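Local structure of uncharacterized protein YLR301W (Saccharomyces cerevisiae, 3RBY) at residues Arg20-Ser25 and Ser35-Lys41. The protein is of unknown function and not essential, is found in cytoplasm and nucleus, and interacts with the protein HRR25. Sequence-based numbering, arbitrary orientation.
Sequences RTFTLS and SLRPFVK
The guanidinium of R20 lies flat over the ring of F39, centres 4.5 Å apart and planes at 26°, with NH2 making the closest approach; a bend at chi3 (53°) turns the chain end over the ring. NH1 adds a weak bond to K41 O and a salt bridge to E46. R20 O accepts V40 N at 2.9 Å and also a water that takes the N-H of K41. T21 OG1, bonded to E19, accepts T23 OG1 at 2.7 Å. F22 N donates to P38 O, almost in line with the carbonyl (175°), while F22 CB rests on V40 CG2. T23 OG1 also lies 3.1 Å from R37 CB, with CG2 alongside the same chain. L24 N to L36 O and L36 N to L24 O, an antiparallel hydrogen-bonded pair, are both weak at 3.4 Å. S25 OG and S35 OG share a hydrogen bond of 2.8 Å; R37 NE and NH2 grip S35 OG side-on, in the guanidinium plane, and NH1 salt-bridges E128. With an alanine here, S35 OG would probably be held by S25 alone and E128 left without its mate. Backbone bonds thus extend the hairpin's pairing past its strands, between the R37-S35-S25 network and the R20-F39 stack.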
# COMPACT_ATOMS: atom_id res chain seq x y z
N ARG A 20 -6.73 2.72 -11.32
CA ARG A 20 -6.55 3.87 -12.22
C ARG A 20 -6.62 5.22 -11.50
O ARG A 20 -6.47 6.28 -12.12
CB ARG A 20 -7.57 3.83 -13.39
CG ARG A 20 -7.42 2.62 -14.35
CD ARG A 20 -8.10 2.85 -15.73
NE ARG A 20 -7.64 4.11 -16.34
CZ ARG A 20 -8.44 5.13 -16.66
NH1 ARG A 20 -7.93 6.24 -17.18
NH2 ARG A 20 -9.75 5.03 -16.46
N THR A 21 -6.82 5.18 -10.18
CA THR A 21 -7.07 6.42 -9.42
C THR A 21 -6.03 6.67 -8.33
O THR A 21 -5.28 5.76 -7.95
CB THR A 21 -8.41 6.34 -8.69
OG1 THR A 21 -8.28 5.43 -7.59
CG2 THR A 21 -9.52 5.85 -9.60
N PHE A 22 -6.10 7.86 -7.75
CA PHE A 22 -5.38 8.20 -6.53
C PHE A 22 -6.45 8.45 -5.46
O PHE A 22 -6.63 9.58 -4.99
CB PHE A 22 -4.52 9.44 -6.73
CG PHE A 22 -3.81 9.89 -5.48
CD1 PHE A 22 -3.22 11.15 -5.42
CD2 PHE A 22 -3.73 9.06 -4.38
CE1 PHE A 22 -2.57 11.56 -4.28
CE2 PHE A 22 -3.07 9.48 -3.23
CZ PHE A 22 -2.49 10.73 -3.18
N THR A 23 -7.17 7.39 -5.08
CA THR A 23 -8.30 7.47 -4.19
C THR A 23 -7.90 7.52 -2.71
O THR A 23 -7.09 6.70 -2.23
CB THR A 23 -9.24 6.29 -4.42
OG1 THR A 23 -9.86 6.43 -5.69
CG2 THR A 23 -10.33 6.22 -3.31
N LEU A 24 -8.48 8.47 -1.99
CA LEU A 24 -8.33 8.57 -0.55
C LEU A 24 -9.74 8.63 0.03
O LEU A 24 -10.58 9.41 -0.46
CB LEU A 24 -7.56 9.84 -0.16
CG LEU A 24 -6.03 9.85 -0.31
CD1 LEU A 24 -5.44 11.19 0.09
CD2 LEU A 24 -5.37 8.76 0.53
N SER A 25 -10.01 7.82 1.05
CA SER A 25 -11.27 7.95 1.81
C SER A 25 -10.99 8.52 3.20
O SER A 25 -10.16 7.99 3.94
CB SER A 25 -12.00 6.62 1.92
OG SER A 25 -12.47 6.17 0.65
N SER A 35 -15.05 10.36 -0.19
CA SER A 35 -14.11 9.57 -0.98
C SER A 35 -13.94 10.20 -2.36
O SER A 35 -14.88 10.20 -3.16
CB SER A 35 -14.57 8.11 -1.09
OG SER A 35 -13.58 7.29 -1.68
N LEU A 36 -12.75 10.76 -2.64
CA LEU A 36 -12.46 11.38 -3.94
C LEU A 36 -11.60 10.42 -4.75
O LEU A 36 -10.62 9.86 -4.22
CB LEU A 36 -11.76 12.73 -3.77
CG LEU A 36 -12.57 13.74 -2.97
CD1 LEU A 36 -11.86 15.10 -2.87
CD2 LEU A 36 -13.97 13.90 -3.57
N ARG A 37 -11.97 10.18 -6.01
CA ARG A 37 -11.29 9.15 -6.82
C ARG A 37 -10.76 9.67 -8.16
O ARG A 37 -11.09 9.14 -9.22
CB ARG A 37 -12.21 7.93 -6.98
CG ARG A 37 -12.86 7.52 -5.63
CD ARG A 37 -13.48 6.12 -5.59
NE ARG A 37 -13.78 5.76 -4.20
CZ ARG A 37 -14.24 4.58 -3.78
NH1 ARG A 37 -14.49 3.60 -4.64
NH2 ARG A 37 -14.45 4.38 -2.48
N PRO A 38 -9.91 10.71 -8.11
CA PRO A 38 -9.38 11.30 -9.35
C PRO A 38 -8.54 10.28 -10.11
O PRO A 38 -7.80 9.53 -9.47
CB PRO A 38 -8.48 12.43 -8.83
CG PRO A 38 -8.04 11.96 -7.47
CD PRO A 38 -9.19 11.16 -6.91
N PHE A 39 -8.68 10.21 -11.43
CA PHE A 39 -7.78 9.37 -12.24
C PHE A 39 -6.35 9.90 -12.16
O PHE A 39 -6.14 11.11 -12.01
CB PHE A 39 -8.20 9.40 -13.71
CG PHE A 39 -9.51 8.75 -13.97
CD1 PHE A 39 -10.59 9.50 -14.44
CD2 PHE A 39 -9.68 7.39 -13.76
CE1 PHE A 39 -11.80 8.88 -14.70
CE2 PHE A 39 -10.88 6.76 -14.00
CZ PHE A 39 -11.95 7.50 -14.48
N VAL A 40 -5.38 9.00 -12.27
CA VAL A 40 -3.97 9.41 -12.29
C VAL A 40 -3.57 9.85 -13.69
O VAL A 40 -2.91 10.90 -13.88
CB VAL A 40 -3.02 8.29 -11.83
CG1 VAL A 40 -1.58 8.75 -11.99
CG2 VAL A 40 -3.32 7.91 -10.37
N LYS A 41 -3.96 9.03 -14.67
CA LYS A 41 -3.73 9.31 -16.08
C LYS A 41 -5.05 9.32 -16.88
O LYS A 41 -5.37 8.36 -17.59
CB LYS A 41 -2.74 8.32 -16.67
CG LYS A 41 -1.33 8.44 -16.08
CD LYS A 41 -0.36 7.49 -16.77
CE LYS A 41 0.56 6.82 -15.74
NZ LYS A 41 1.34 5.68 -16.32
O HOH W 1 -5.24 6.75 -14.80